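Local coordinates for protein shikimate dehydrogenase (NADP(+)) (Thermotoga maritima, PDB 3U62) that probably catalyses the reversible NADPH-linked reduction of 3-dehydroshikimate to shikimate on the pathway to chorismate and the aromatic amino acids, at residues A[81-86]-A[91-96]; A[98-103]-A[225-230]; A[55-60]-A[230-235]. All coordinates share one frame; numbering follows the deposited sequence.

Contact 1 (A[81-86]-A[91-96]); sequences AVNCVF and YNTDWV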
ATOM      1  N   ALA A  81      -5.190   6.496   7.745  1.00  6.87           N
ATOM      2  CA  ALA A  81      -4.812   6.697   6.349  1.00  7.60           C
ATOM      3  C   ALA A  81      -6.004   6.501   5.425  1.00  7.64           C
ATOM      4  O   ALA A  81      -6.769   5.545   5.572  1.00  7.60           O
ATOM      5  CB  ALA A  81      -3.675   5.756   5.956  1.00  7.98           C
ATOM      6  N   VAL A  82      -6.156   7.424   4.480  1.00  7.17           N
ATOM      7  CA  VAL A  82      -7.174   7.328   3.442  1.00  6.62           C
ATOM      8  C   VAL A  82      -6.476   7.303   2.084  1.00  6.88           C
ATOM      9  O   VAL A  82      -5.715   8.216   1.756  1.00  8.85           O
ATOM     10  CB  VAL A  82      -8.174   8.514   3.520  1.00  6.45           C
ATOM     11  CG1 VAL A  82      -8.997   8.627   2.242  1.00  7.07           C
ATOM     12  CG2 VAL A  82      -9.086   8.370   4.729  1.00  6.93           C
ATOM     13  N   ASN A  83      -6.721   6.253   1.304  1.00  6.40           N
ATOM     14  CA  ASN A  83      -6.151   6.158  -0.041  1.00  6.56           C
ATOM     15  C   ASN A  83      -7.200   6.191  -1.149  1.00  6.74           C
ATOM     16  O   ASN A  83      -6.857   6.177  -2.330  1.00  7.30           O
ATOM     17  CB  ASN A  83      -5.273   4.910  -0.185  1.00  6.89           C
ATOM     18  CG  ASN A  83      -6.084   3.639  -0.341  1.00  7.32           C
ATOM     19  OD1 ASN A  83      -7.032   3.400   0.407  1.00 10.17           O
ATOM     20  ND2 ASN A  83      -5.713   2.814  -1.314  1.00  8.62           N
ATOM     21  N   CYS A  84      -8.473   6.217  -0.763  1.00  7.01           N
ATOM     22  CA  CYS A  84      -9.569   6.254  -1.723  1.00  7.62           C
ATOM     23  C   CYS A  84     -10.669   7.182  -1.228  1.00  6.57           C
ATOM     24  O   CYS A  84     -11.239   6.971  -0.154  1.00  8.45           O
ATOM     25  CB  CYS A  84     -10.123   4.847  -1.969  1.00  8.00           C
ATOM     26  SG  CYS A  84     -11.482   4.768  -3.172  1.00  9.70           S
ATOM     27  N   VAL A  85     -10.954   8.211  -2.017  1.00  7.22           N
ATOM     28  CA  VAL A  85     -11.993   9.179  -1.687  1.00  7.57           C
ATOM     29  C   VAL A  85     -13.104   9.116  -2.725  1.00  8.12           C
ATOM     30  O   VAL A  85     -12.843   8.937  -3.915  1.00  7.36           O
ATOM     31  CB  VAL A  85     -11.424  10.620  -1.596  1.00  7.26           C
ATOM     32  CG1 VAL A  85     -12.537  11.647  -1.402  1.00  8.58           C
ATOM     33  CG2 VAL A  85     -10.415  10.723  -0.462  1.00  9.44           C
ATOM     34  N   PHE A  86     -14.344   9.241  -2.259  1.00  8.21           N
ATOM     35  CA  PHE A  86     -15.493   9.368  -3.142  1.00  9.14           C
ATOM     36  C   PHE A  86     -16.512  10.333  -2.549  1.00  9.85           C
ATOM     37  O   PHE A  86     -17.120  10.052  -1.512  1.00 10.54           O
ATOM     38  CB  PHE A  86     -16.129   8.001  -3.421  1.00  9.35           C
ATOM     39  CG  PHE A  86     -17.158   8.014  -4.526  1.00 11.36           C
ATOM     40  CD1 PHE A  86     -16.885   8.619  -5.753  1.00 11.21           C
ATOM     41  CD2 PHE A  86     -18.392   7.394  -4.349  1.00 14.31           C
ATOM     42  CE1 PHE A  86     -17.831   8.624  -6.774  1.00 11.09           C
ATOM     43  CE2 PHE A  86     -19.344   7.391  -5.366  1.00 14.19           C
ATOM     44  CZ  PHE A  86     -19.062   8.007  -6.582  1.00 13.65           C
ATOM     45  N   TYR A  91     -11.878   6.356   2.444  1.00  7.65           N
ATOM     46  CA  TYR A  91     -11.805   4.916   2.659  1.00  7.85           C
ATOM     47  C   TYR A  91     -10.362   4.447   2.618  1.00  7.15           C
ATOM     48  O   TYR A  91      -9.487   5.151   2.107  1.00  6.96           O
ATOM     49  CB  TYR A  91     -12.611   4.186   1.583  1.00  8.41           C
ATOM     50  CG  TYR A  91     -14.055   4.614   1.530  1.00  9.70           C
ATOM     51  CD1 TYR A  91     -14.497   5.533   0.579  1.00 11.03           C
ATOM     52  CD2 TYR A  91     -14.980   4.115   2.446  1.00 11.17           C
ATOM     53  CE1 TYR A  91     -15.827   5.933   0.535  1.00 12.46           C
ATOM     54  CE2 TYR A  91     -16.309   4.507   2.414  1.00 11.84           C
ATOM     55  CZ  TYR A  91     -16.726   5.417   1.457  1.00 13.99           C
ATOM     56  OH  TYR A  91     -18.043   5.808   1.421  1.00 14.90           O
ATOM     57  N   ASN A  92     -10.112   3.262   3.162  1.00  6.89           N
ATOM     58  CA  ASN A  92      -8.818   2.622   2.989  1.00  6.44           C
ATOM     59  C   ASN A  92      -8.972   1.273   2.303  1.00  6.91           C
ATOM     60  O   ASN A  92      -9.574   0.346   2.850  1.00  7.35           O
ATOM     61  CB  ASN A  92      -8.069   2.491   4.317  1.00  7.02           C
ATOM     62  CG  ASN A  92      -6.592   2.182   4.125  1.00  6.86           C
ATOM     63  OD1 ASN A  92      -5.733   3.023   4.391  1.00 10.01           O
ATOM     64  ND2 ASN A  92      -6.290   0.974   3.662  1.00  4.82           N
ATOM     65  N   THR A  93      -8.427   1.178   1.093  1.00  6.67           N
ATOM     66  CA  THR A  93      -8.503  -0.046   0.303  1.00  7.11           C
ATOM     67  C   THR A  93      -7.161  -0.776   0.269  1.00  6.47           C
ATOM     68  O   THR A  93      -7.074  -1.894  -0.245  1.00  7.17           O
ATOM     69  CB  THR A  93      -8.986   0.230  -1.136  1.00  6.76           C
ATOM     70  OG1 THR A  93      -8.048   1.083  -1.804  1.00  7.84           O
ATOM     71  CG2 THR A  93     -10.349   0.904  -1.121  1.00  8.39           C
ATOM     72  N   ASP A  94      -6.125  -0.139   0.815  1.00  6.67           N
ATOM     73  CA  ASP A  94      -4.797  -0.747   0.906  1.00  7.31           C
ATOM     74  C   ASP A  94      -4.809  -2.036   1.723  1.00  7.12           C
ATOM     75  O   ASP A  94      -4.231  -3.039   1.300  1.00  7.67           O
ATOM     76  CB  ASP A  94      -3.770   0.232   1.491  1.00  7.11           C
ATOM     77  CG  ASP A  94      -3.184   1.173   0.448  1.00  9.18           C
ATOM     78  OD1 ASP A  94      -3.246   0.865  -0.762  1.00 10.58           O
ATOM     79  OD2 ASP A  94      -2.645   2.230   0.849  1.00 12.14           O
ATOM     80  N   TRP A  95      -5.467  -2.012   2.884  1.00  6.70           N
ATOM     81  CA  TRP A  95      -5.535  -3.196   3.745  1.00  6.69           C
ATOM     82  C   TRP A  95      -6.303  -4.341   3.088  1.00  6.76           C
ATOM     83  O   TRP A  95      -5.955  -5.511   3.269  1.00  6.62           O
ATOM     84  CB  TRP A  95      -6.098  -2.872   5.138  1.00  6.34           C
ATOM     85  CG  TRP A  95      -7.582  -2.619   5.212  1.00  4.90           C
ATOM     86  CD1 TRP A  95      -8.208  -1.411   5.121  1.00  6.65           C
ATOM     87  CD2 TRP A  95      -8.618  -3.591   5.422  1.00  6.81           C
ATOM     88  NE1 TRP A  95      -9.566  -1.566   5.254  1.00  7.69           N
ATOM     89  CE2 TRP A  95      -9.847  -2.893   5.438  1.00  7.79           C
ATOM     90  CE3 TRP A  95      -8.628  -4.984   5.591  1.00  8.02           C
ATOM     91  CZ2 TRP A  95     -11.074  -3.538   5.614  1.00  7.79           C
ATOM     92  CZ3 TRP A  95      -9.851  -5.626   5.767  1.00  7.54           C
ATOM     93  CH2 TRP A  95     -11.057  -4.898   5.777  1.00  8.23           C
ATOM     94  N   VAL A  96      -7.342  -3.992   2.329  1.00  5.86           N
ATOM     95  CA  VAL A  96      -8.095  -4.957   1.527  1.00  7.19           C
ATOM     96  C   VAL A  96      -7.173  -5.580   0.479  1.00  6.90           C
ATOM     97  O   VAL A  96      -7.199  -6.796   0.266  1.00  8.76           O
ATOM     98  CB  VAL A  96      -9.328  -4.301   0.847  1.00  7.53           C
ATOM     99  CG1 VAL A  96      -9.957  -5.232  -0.187  1.00  9.15           C
ATOM    100  CG2 VAL A  96     -10.363  -3.893   1.892  1.00  9.49           C
TER
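Asn83 and Cys84 both face Tyr91 in a classic beta bulge, set in the hairpin of strands 84-86 and 89-91 just before the chain enters helix 94-101. Cys84 and Tyr91 form an antiparallel hydrogen-bonded pair, with Tyr91 N giving to Cys84 O at 2.7 Å. In return Tyr91 O accepts twice: from Asn83 N at 3.1 Å, nearly along the C=O axis, and from Cys84 N at 3.2 Å, with this second donor lifted out of the carbonyl plane. From within the bulge the Asn83 side chain reaches on toward the start of helix 94-101. With CG between the backbone N and the carbonyl carbon (chi1 77°), its amide meets Thr93: OD1 receives Thr93 N on a lone pair in the carbonyl plane, 2.7 Å and almost straight at 168°, while ND2 gives to Thr93 OG1 at 2.9 Å, somewhat off the amide plane. Thr93 OG1 is also bonded to Asn232 of helix 222-235. Both Asn83 and Asp94 are predicted shikimate ligands, and Asp94 lies about 4 Å, side chain to side chain, from the predicted proton acceptor Lys63. Gripped at both ends, the Asn83 amide is unlikely to turn over, which probably sets its orientation beside Asp94 in advance of substrate.

Contact 2 (A[98-103]-A[225-230]); sequences VVKSLE and FYYQAM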
ATOM      1  N   VAL A  98      -3.978  -5.967   0.726  1.00  6.17           N
ATOM      2  CA  VAL A  98      -3.057  -6.861   1.433  1.00  6.85           C
ATOM      3  C   VAL A  98      -3.715  -8.205   1.769  1.00  6.09           C
ATOM      4  O   VAL A  98      -3.149  -9.263   1.477  1.00  7.27           O
ATOM      5  CB  VAL A  98      -2.464  -6.206   2.712  1.00  6.64           C
ATOM      6  CG1 VAL A  98      -1.526  -7.167   3.437  1.00  8.04           C
ATOM      7  CG2 VAL A  98      -1.721  -4.923   2.366  1.00  7.99           C
ATOM      8  N   VAL A  99      -4.903  -8.159   2.373  1.00  7.75           N
ATOM      9  CA  VAL A  99      -5.647  -9.373   2.721  1.00  7.77           C
ATOM     10  C   VAL A  99      -5.866 -10.252   1.488  1.00  7.34           C
ATOM     11  O   VAL A  99      -5.558 -11.447   1.511  1.00  7.83           O
ATOM     12  CB  VAL A  99      -7.005  -9.055   3.408  1.00  8.24           C
ATOM     13  CG1 VAL A  99      -7.861 -10.312   3.554  1.00 10.47           C
ATOM     14  CG2 VAL A  99      -6.784  -8.412   4.767  1.00  8.73           C
ATOM     15  N   LYS A 100      -6.378  -9.650   0.417  1.00  7.34           N
ATOM     16  CA  LYS A 100      -6.684 -10.393  -0.802  1.00  7.06           C
ATOM     17  C   LYS A 100      -5.436 -10.907  -1.524  1.00  8.32           C
ATOM     18  O   LYS A 100      -5.485 -11.968  -2.158  1.00  9.31           O
ATOM     19  CB  LYS A 100      -7.578  -9.572  -1.735  1.00  9.03           C
ATOM     20  CG  LYS A 100      -9.003  -9.400  -1.209  1.00 12.55           C
ATOM     21  CD  LYS A 100      -9.996  -8.995  -2.296  1.00 19.16           C
ATOM     22  CE  LYS A 100     -10.315 -10.153  -3.240  1.00 17.31           C
ATOM     23  NZ  LYS A 100     -10.721 -11.446  -2.427  1.00 20.79           N
ATOM     24  N   SER A 101      -4.329 -10.170  -1.425  1.00  6.73           N
ATOM     25  CA  SER A 101      -3.056 -10.598  -2.018  1.00  7.60           C
ATOM     26  C   SER A 101      -2.506 -11.857  -1.345  1.00  6.88           C
ATOM     27  O   SER A 101      -1.734 -12.605  -1.948  1.00  9.17           O
ATOM     28  CB  SER A 101      -2.011  -9.479  -1.952  1.00  6.72           C
ATOM     29  OG  SER A 101      -1.537  -9.289  -0.631  1.00  7.42           O
ATOM     30  N   LEU A 102      -2.913 -12.076  -0.097  1.00  7.69           N
ATOM     31  CA  LEU A 102      -2.441 -13.210   0.692  1.00  7.73           C
ATOM     32  C   LEU A 102      -3.460 -14.345   0.777  1.00  8.69           C
ATOM     33  O   LEU A 102      -3.344 -15.221   1.640  1.00  9.41           O
ATOM     34  CB  LEU A 102      -2.035 -12.750   2.098  1.00  8.77           C
ATOM     35  CG  LEU A 102      -0.793 -11.857   2.204  1.00  9.01           C
ATOM     36  CD1 LEU A 102      -0.775 -11.119   3.535  1.00 12.03           C
ATOM     37  CD2 LEU A 102       0.494 -12.658   2.010  1.00  9.94           C
ATOM     38  N   GLU A 103      -4.454 -14.328  -0.110  1.00  9.02           N
ATOM     39  CA  GLU A 103      -5.419 -15.419  -0.174  1.00 11.00           C
ATOM     40  C   GLU A 103      -4.729 -16.742  -0.476  1.00 10.15           C
ATOM     41  O   GLU A 103      -3.861 -16.818  -1.349  1.00 10.06           O
ATOM     42  CB  GLU A 103      -6.519 -15.127  -1.193  1.00 14.41           C
ATOM     43  CG  GLU A 103      -7.682 -14.370  -0.579  1.00 19.84           C
ATOM     44  CD  GLU A 103      -8.678 -13.843  -1.597  1.00 23.53           C
ATOM     45  OE1 GLU A 103      -8.661 -14.288  -2.764  1.00 26.58           O
ATOM     46  OE2 GLU A 103      -9.496 -12.969  -1.212  1.00 24.37           O
ATOM     47  N   PHE A 225      -1.787  -3.953  -5.390  1.00  7.39           N
ATOM     48  CA  PHE A 225      -2.267  -2.919  -6.305  1.00  8.09           C
ATOM     49  C   PHE A 225      -3.533  -3.357  -7.038  1.00  8.35           C
ATOM     50  O   PHE A 225      -4.496  -2.594  -7.136  1.00  7.95           O
ATOM     51  CB  PHE A 225      -1.186  -2.524  -7.319  1.00  8.06           C
ATOM     52  CG  PHE A 225      -1.667  -1.540  -8.346  1.00  7.73           C
ATOM     53  CD1 PHE A 225      -1.659  -0.175  -8.075  1.00 10.11           C
ATOM     54  CD2 PHE A 225      -2.159  -1.977  -9.573  1.00  9.96           C
ATOM     55  CE1 PHE A 225      -2.120   0.742  -9.014  1.00 11.17           C
ATOM     56  CE2 PHE A 225      -2.624  -1.069 -10.518  1.00 12.62           C
ATOM     57  CZ  PHE A 225      -2.605   0.294 -10.240  1.00 10.60           C
ATOM     58  N   TYR A 226      -3.507  -4.583  -7.559  1.00  7.85           N
ATOM     59  CA  TYR A 226      -4.631  -5.182  -8.275  1.00  7.69           C
ATOM     60  C   TYR A 226      -5.898  -5.172  -7.426  1.00  8.50           C
ATOM     61  O   TYR A 226      -6.951  -4.720  -7.882  1.00  8.47           O
ATOM     62  CB  TYR A 226      -4.264  -6.614  -8.683  1.00  9.05           C
ATOM     63  CG  TYR A 226      -5.316  -7.386  -9.456  1.00  8.45           C
ATOM     64  CD1 TYR A 226      -5.406  -7.283 -10.844  1.00  8.89           C
ATOM     65  CD2 TYR A 226      -6.193  -8.254  -8.803  1.00 11.47           C
ATOM     66  CE1 TYR A 226      -6.359  -8.003 -11.561  1.00 11.55           C
ATOM     67  CE2 TYR A 226      -7.151  -8.979  -9.508  1.00 12.24           C
ATOM     68  CZ  TYR A 226      -7.226  -8.849 -10.886  1.00 12.19           C
ATOM     69  OH  TYR A 226      -8.171  -9.564 -11.588  1.00 15.87           O
ATOM     70  N   TYR A 227      -5.789  -5.651  -6.190  1.00  8.40           N
ATOM     71  CA  TYR A 227      -6.961  -5.793  -5.332  1.00  8.38           C
ATOM     72  C   TYR A 227      -7.449  -4.487  -4.704  1.00  8.06           C
ATOM     73  O   TYR A 227      -8.648  -4.344  -4.452  1.00  8.37           O
ATOM     74  CB  TYR A 227      -6.739  -6.873  -4.274  1.00  9.27           C
ATOM     75  CG  TYR A 227      -6.763  -8.281  -4.830  1.00 10.16           C
ATOM     76  CD1 TYR A 227      -5.629  -9.091  -4.777  1.00  9.86           C
ATOM     77  CD2 TYR A 227      -7.920  -8.805  -5.409  1.00 10.88           C
ATOM     78  CE1 TYR A 227      -5.643 -10.386  -5.283  1.00 13.64           C
ATOM     79  CE2 TYR A 227      -7.949 -10.098  -5.920  1.00 13.05           C
ATOM     80  CZ  TYR A 227      -6.808 -10.883  -5.850  1.00 12.18           C
ATOM     81  OH  TYR A 227      -6.831 -12.161  -6.356  1.00 19.06           O
ATOM     82  N   GLN A 228      -6.543  -3.541  -4.452  1.00  8.48           N
ATOM     83  CA  GLN A 228      -6.976  -2.216  -3.989  1.00  7.43           C
ATOM     84  C   GLN A 228      -7.719  -1.472  -5.098  1.00  7.17           C
ATOM     85  O   GLN A 228      -8.700  -0.778  -4.830  1.00  7.52           O
ATOM     86  CB  GLN A 228      -5.831  -1.382  -3.379  1.00  8.15           C
ATOM     87  CG  GLN A 228      -4.717  -0.938  -4.329  1.00 10.69           C
ATOM     88  CD  GLN A 228      -5.015   0.365  -5.060  1.00  9.35           C
ATOM     89  OE1 GLN A 228      -5.573   1.306  -4.492  1.00  9.47           O
ATOM     90  NE2 GLN A 228      -4.628   0.425  -6.331  1.00  9.56           N
ATOM     91  N   ALA A 229      -7.255  -1.639  -6.337  1.00  7.01           N
ATOM     92  CA  ALA A 229      -7.913  -1.054  -7.507  1.00  7.59           C
ATOM     93  C   ALA A 229      -9.323  -1.611  -7.682  1.00  7.66           C
ATOM     94  O   ALA A 229     -10.254  -0.865  -7.990  1.00  7.96           O
ATOM     95  CB  ALA A 229      -7.085  -1.294  -8.760  1.00  8.04           C
ATOM     96  N   MET A 230      -9.464  -2.921  -7.484  1.00  7.69           N
ATOM     97  CA  MET A 230     -10.761  -3.590  -7.517  1.00  9.42           C
ATOM     98  C   MET A 230     -11.715  -2.977  -6.494  1.00  8.27           C
ATOM     99  O   MET A 230     -12.864  -2.660  -6.819  1.00  8.33           O
ATOM    100  CB  MET A 230     -10.589  -5.088  -7.251  1.00  9.89           C
ATOM    101  CG  MET A 230     -11.892  -5.880  -7.184  1.00 11.40           C
ATOM    102  SD  MET A 230     -11.650  -7.603  -6.710  1.00 15.53           S
ATOM    103  CE  MET A 230     -10.844  -8.256  -8.173  1.00 16.03           C
TER
HETATM  104  O   HOH W   1      -4.667 -13.457  -4.400  1.00 24.49           O
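Lys100 O is held from two directions: Glu103 N reaches it at 3.3 Å as the helix ends, and a water donates to it at 2.8 Å. The same water lies 3.2 Å from Tyr227 OH, so it bridges the two segments. The direct contact is made by carbon. Lys100 CB sits over one face of the Tyr227 ring, 3.7 Å from the centroid and displaced toward the rim on the CG side, a CH-pi contact. The lysine chain then crosses the ring at about a right angle, bending at chi3 (73°) and chi4 so that CE comes back to 3.5 Å from Tyr227 CD2; the modelled approach of NZ to Glu103 is too short to be trusted. Helices 94-101 and 222-235 are the pair that in shikimate dehydrogenases connects the substrate domain with the Rossmann domain, and between residues 98-103 and 225-230 the touch is mainly through this one ring. Its opposite face is covered by Tyr226 CD2 of its own helix, so the ring is sandwiched. An alanine at Tyr227 is likely to open a gap between the helices, leave the bent Lys100 chain free to swing and cost the water one of its anchors. Nearby, Ser101 OG bonds back to Val98 O at 2.7 Å and also to Tyr197.

Contact 3 (A[55-60]-A[230-235]); sequences GFNATI and MENLKI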
ATOM      1  N   GLY A  55     -14.017  11.553  -7.286  1.00  9.69           N
ATOM      2  CA  GLY A  55     -13.247  10.739  -6.363  1.00  9.53           C
ATOM      3  C   GLY A  55     -11.789  10.750  -6.755  1.00  8.46           C
ATOM      4  O   GLY A  55     -11.430  11.268  -7.815  1.00  8.59           O
ATOM      5  N   PHE A  56     -10.946  10.189  -5.895  1.00  6.62           N
ATOM      6  CA  PHE A  56      -9.520  10.102  -6.175  1.00  6.99           C
ATOM      7  C   PHE A  56      -8.807   9.133  -5.250  1.00  7.17           C
ATOM      8  O   PHE A  56      -9.318   8.773  -4.187  1.00  7.11           O
ATOM      9  CB  PHE A  56      -8.847  11.488  -6.121  1.00  7.85           C
ATOM     10  CG  PHE A  56      -9.037  12.223  -4.818  1.00  9.41           C
ATOM     11  CD1 PHE A  56      -8.101  12.107  -3.792  1.00  8.83           C
ATOM     12  CD2 PHE A  56     -10.132  13.061  -4.630  1.00  9.82           C
ATOM     13  CE1 PHE A  56      -8.267  12.796  -2.593  1.00 11.43           C
ATOM     14  CE2 PHE A  56     -10.307  13.754  -3.436  1.00 10.68           C
ATOM     15  CZ  PHE A  56      -9.372  13.623  -2.415  1.00  9.62           C
ATOM     16  N   ASN A  57      -7.623   8.708  -5.678  1.00  6.61           N
ATOM     17  CA  ASN A  57      -6.719   7.973  -4.819  1.00  6.82           C
ATOM     18  C   ASN A  57      -5.674   8.910  -4.236  1.00  7.42           C
ATOM     19  O   ASN A  57      -5.310   9.915  -4.852  1.00  8.27           O
ATOM     20  CB  ASN A  57      -6.045   6.835  -5.586  1.00  7.32           C
ATOM     21  CG  ASN A  57      -6.993   5.693  -5.889  1.00  6.55           C
ATOM     22  OD1 ASN A  57      -7.622   5.132  -4.992  1.00 10.73           O
ATOM     23  ND2 ASN A  57      -7.097   5.334  -7.164  1.00  6.33           N
ATOM     24  N   ALA A  58      -5.208   8.579  -3.038  1.00  6.84           N
ATOM     25  CA  ALA A  58      -4.123   9.307  -2.403  1.00  7.91           C
ATOM     26  C   ALA A  58      -2.992   8.335  -2.117  1.00  9.50           C
ATOM     27  O   ALA A  58      -3.225   7.227  -1.626  1.00  9.42           O
ATOM     28  CB  ALA A  58      -4.602   9.957  -1.118  1.00  9.46           C
ATOM     29  N   THR A  59      -1.772   8.742  -2.442  1.00  8.71           N
ATOM     30  CA  THR A  59      -0.591   7.970  -2.080  1.00  9.38           C
ATOM     31  C   THR A  59       0.332   8.853  -1.235  1.00  9.70           C
ATOM     32  O   THR A  59      -0.076   9.937  -0.805  1.00  8.49           O
ATOM     33  CB  THR A  59       0.113   7.366  -3.329  1.00 10.27           C
ATOM     34  OG1 THR A  59       1.169   6.490  -2.917  1.00 12.02           O
ATOM     35  CG2 THR A  59       0.666   8.454  -4.251  1.00 10.69           C
ATOM     36  N   ILE A  60       1.555   8.391  -0.984  1.00  9.44           N
ATOM     37  CA  ILE A  60       2.526   9.166  -0.207  1.00 10.16           C
ATOM     38  C   ILE A  60       2.731  10.563  -0.803  1.00 10.25           C
ATOM     39  O   ILE A  60       2.754  10.719  -2.028  1.00 10.56           O
ATOM     40  CB  ILE A  60       3.891   8.438  -0.069  1.00 12.54           C
ATOM     41  CG1 ILE A  60       4.485   8.101  -1.447  1.00 16.24           C
ATOM     42  CG2 ILE A  60       3.743   7.186   0.800  1.00 12.50           C
ATOM     43  CD1 ILE A  60       5.990   7.865  -1.439  1.00 23.71           C
ATOM     44  N   MET A 230      -9.464  -2.921  -7.484  1.00  7.69           N
ATOM     45  CA  MET A 230     -10.761  -3.590  -7.517  1.00  9.42           C
ATOM     46  C   MET A 230     -11.715  -2.977  -6.494  1.00  8.27           C
ATOM     47  O   MET A 230     -12.864  -2.660  -6.819  1.00  8.33           O
ATOM     48  CB  MET A 230     -10.589  -5.088  -7.251  1.00  9.89           C
ATOM     49  CG  MET A 230     -11.892  -5.880  -7.184  1.00 11.40           C
ATOM     50  SD  MET A 230     -11.650  -7.603  -6.710  1.00 15.53           S
ATOM     51  CE  MET A 230     -10.844  -8.256  -8.173  1.00 16.03           C
ATOM     52  N   GLU A 231     -11.229  -2.805  -5.265  1.00  7.84           N
ATOM     53  CA  GLU A 231     -12.026  -2.232  -4.184  1.00  7.81           C
ATOM     54  C   GLU A 231     -12.391  -0.769  -4.458  1.00  8.01           C
ATOM     55  O   GLU A 231     -13.517  -0.351  -4.176  1.00  8.07           O
ATOM     56  CB  GLU A 231     -11.297  -2.372  -2.843  1.00  9.34           C
ATOM     57  CG  GLU A 231     -12.176  -2.154  -1.607  1.00 12.07           C
ATOM     58  CD  GLU A 231     -13.124  -3.308  -1.312  1.00 15.88           C
ATOM     59  OE1 GLU A 231     -12.886  -4.440  -1.824  1.00 18.45           O
ATOM     60  OE2 GLU A 231     -14.119  -3.075  -0.567  1.00 21.67           O
ATOM     61  N   ASN A 232     -11.441  -0.007  -5.004  1.00  7.30           N
ATOM     62  CA  ASN A 232     -11.684   1.381  -5.410  1.00  6.86           C
ATOM     63  C   ASN A 232     -12.863   1.489  -6.364  1.00  7.21           C
ATOM     64  O   ASN A 232     -13.754   2.321  -6.176  1.00  7.57           O
ATOM     65  CB  ASN A 232     -10.453   1.981  -6.101  1.00  6.64           C
ATOM     66  CG  ASN A 232      -9.258   2.122  -5.178  1.00  6.07           C
ATOM     67  OD1 ASN A 232      -9.389   2.123  -3.954  1.00  7.13           O
ATOM     68  ND2 ASN A 232      -8.077   2.252  -5.770  1.00  6.40           N
ATOM     69  N   LEU A 233     -12.855   0.638  -7.389  1.00  7.28           N
ATOM     70  CA  LEU A 233     -13.889   0.644  -8.418  1.00  6.12           C
ATOM     71  C   LEU A 233     -15.250   0.227  -7.869  1.00  8.39           C
ATOM     72  O   LEU A 233     -16.283   0.724  -8.328  1.00  8.27           O
ATOM     73  CB  LEU A 233     -13.487  -0.239  -9.603  1.00  7.55           C
ATOM     74  CG  LEU A 233     -12.300   0.238 -10.451  1.00  7.82           C
ATOM     75  CD1 LEU A 233     -11.829  -0.867 -11.369  1.00  9.26           C
ATOM     76  CD2 LEU A 233     -12.641   1.491 -11.259  1.00  9.28           C
ATOM     77  N   LYS A 234     -15.249  -0.679  -6.891  1.00  8.93           N
ATOM     78  CA  LYS A 234     -16.481  -1.084  -6.216  1.00  8.31           C
ATOM     79  C   LYS A 234     -17.069   0.074  -5.406  1.00  8.92           C
ATOM     80  O   LYS A 234     -18.279   0.314  -5.445  1.00 10.94           O
ATOM     81  CB  LYS A 234     -16.244  -2.301  -5.317  1.00  9.98           C
ATOM     82  CG  LYS A 234     -16.033  -3.607  -6.069  1.00 11.61           C
ATOM     83  CD  LYS A 234     -15.829  -4.763  -5.104  1.00 11.92           C
ATOM     84  CE  LYS A 234     -15.568  -6.065  -5.843  1.00 15.40           C
ATOM     85  NZ  LYS A 234     -15.463  -7.221  -4.908  1.00 21.22           N
ATOM     86  N   ILE A 235     -16.201   0.783  -4.682  1.00  8.09           N
ATOM     87  CA  ILE A 235     -16.599   1.967  -3.918  1.00  9.10           C
ATOM     88  C   ILE A 235     -17.162   3.053  -4.842  1.00  9.24           C
ATOM     89  O   ILE A 235     -18.176   3.682  -4.527  1.00 10.90           O
ATOM     90  CB  ILE A 235     -15.425   2.512  -3.059  1.00  9.08           C
ATOM     91  CG1 ILE A 235     -15.154   1.561  -1.887  1.00  9.76           C
ATOM     92  CG2 ILE A 235     -15.722   3.923  -2.542  1.00 10.45           C
ATOM     93  CD1 ILE A 235     -13.859   1.825  -1.145  1.00 11.56           C
TER
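The carboxamides of Asn57 and Asn232 approach from opposite directions with their planes 43° apart, too steeply inclined to stack flat on each other. The end of Asn57 stands above the plane of the Asn232 amide, near ND2, and Cys84 lies to that same side of the plane. Thr93 OG1 and Gln228 OE1, which are hydrogen-bonded to OD1 and ND2 of Asn232 respectively, lie slightly to the other side and much closer to the plane. Across the contact the nearest pair is Asn57 OD1, as modelled, and Asn232 ND2 at 3.0 Å.

The backbones stay well apart, with 8.3 Å between the CA atoms of Asn57 and Asn232, and the touch buries 74 Å² in all. The CB of Asn232 is directed from its helix toward the strand, with CG anti to its carbonyl carbon (chi1 -66°). Asn57 leaves the strand at a slant to the helix, and its chi1 of -72° helps bring the amide end closer. Strand 55-58 lies between strands 2-7 and 84-86 in the mixed sheet of the substrate-binding domain, and helix 222-235, coming back from the far end of the chain, packs against that sheet here. The chain thus returns to its first domain after completing the Rossmann domain.

Both amides are buried. Asn232 ND2 is bonded to Tyr19 OH as well as to Gln228 OE1, so helix 15-26 shares in holding this group, and with OD1 engaged by Thr93 the amide is fixed against rotation. Its helical turn is kept regular by Lys234 N to Met230 O at 3.1 Å and Ile235 N to Glu231 O at 3.0 Å. The Asn57 side chain lies about 5 Å from that of Ser15, which, like Thr59 further along the strand's exit, is a predicted shikimate ligand.

Overall arrangement
Helix 222-235 ties the three contacts together: its earlier turns serve contact 2, its later ones contact 3, and Met230 belongs to both segments. Contacts 1 and 3 have centres 6 Å apart and are joined by Thr93 OG1 to Asn232 OD1 at 2.7 Å and by the strand pairing of Val85 N with Phe56 O at 2.8 Å. Contact 2 lies about 12 Å from the centre of each. It meets contact 1 where Gln228 CB packs 3.4 Å from Thr93 O. Contact 1 holds the predicted shikimate ligands Asn83 and Asp94; Thr59, another, lies on segment 55-60 without joining the touch of contact 3. Ser101 of contact 2 is about 7 Å, between side chains, from the predicted NADP site residue Gly221.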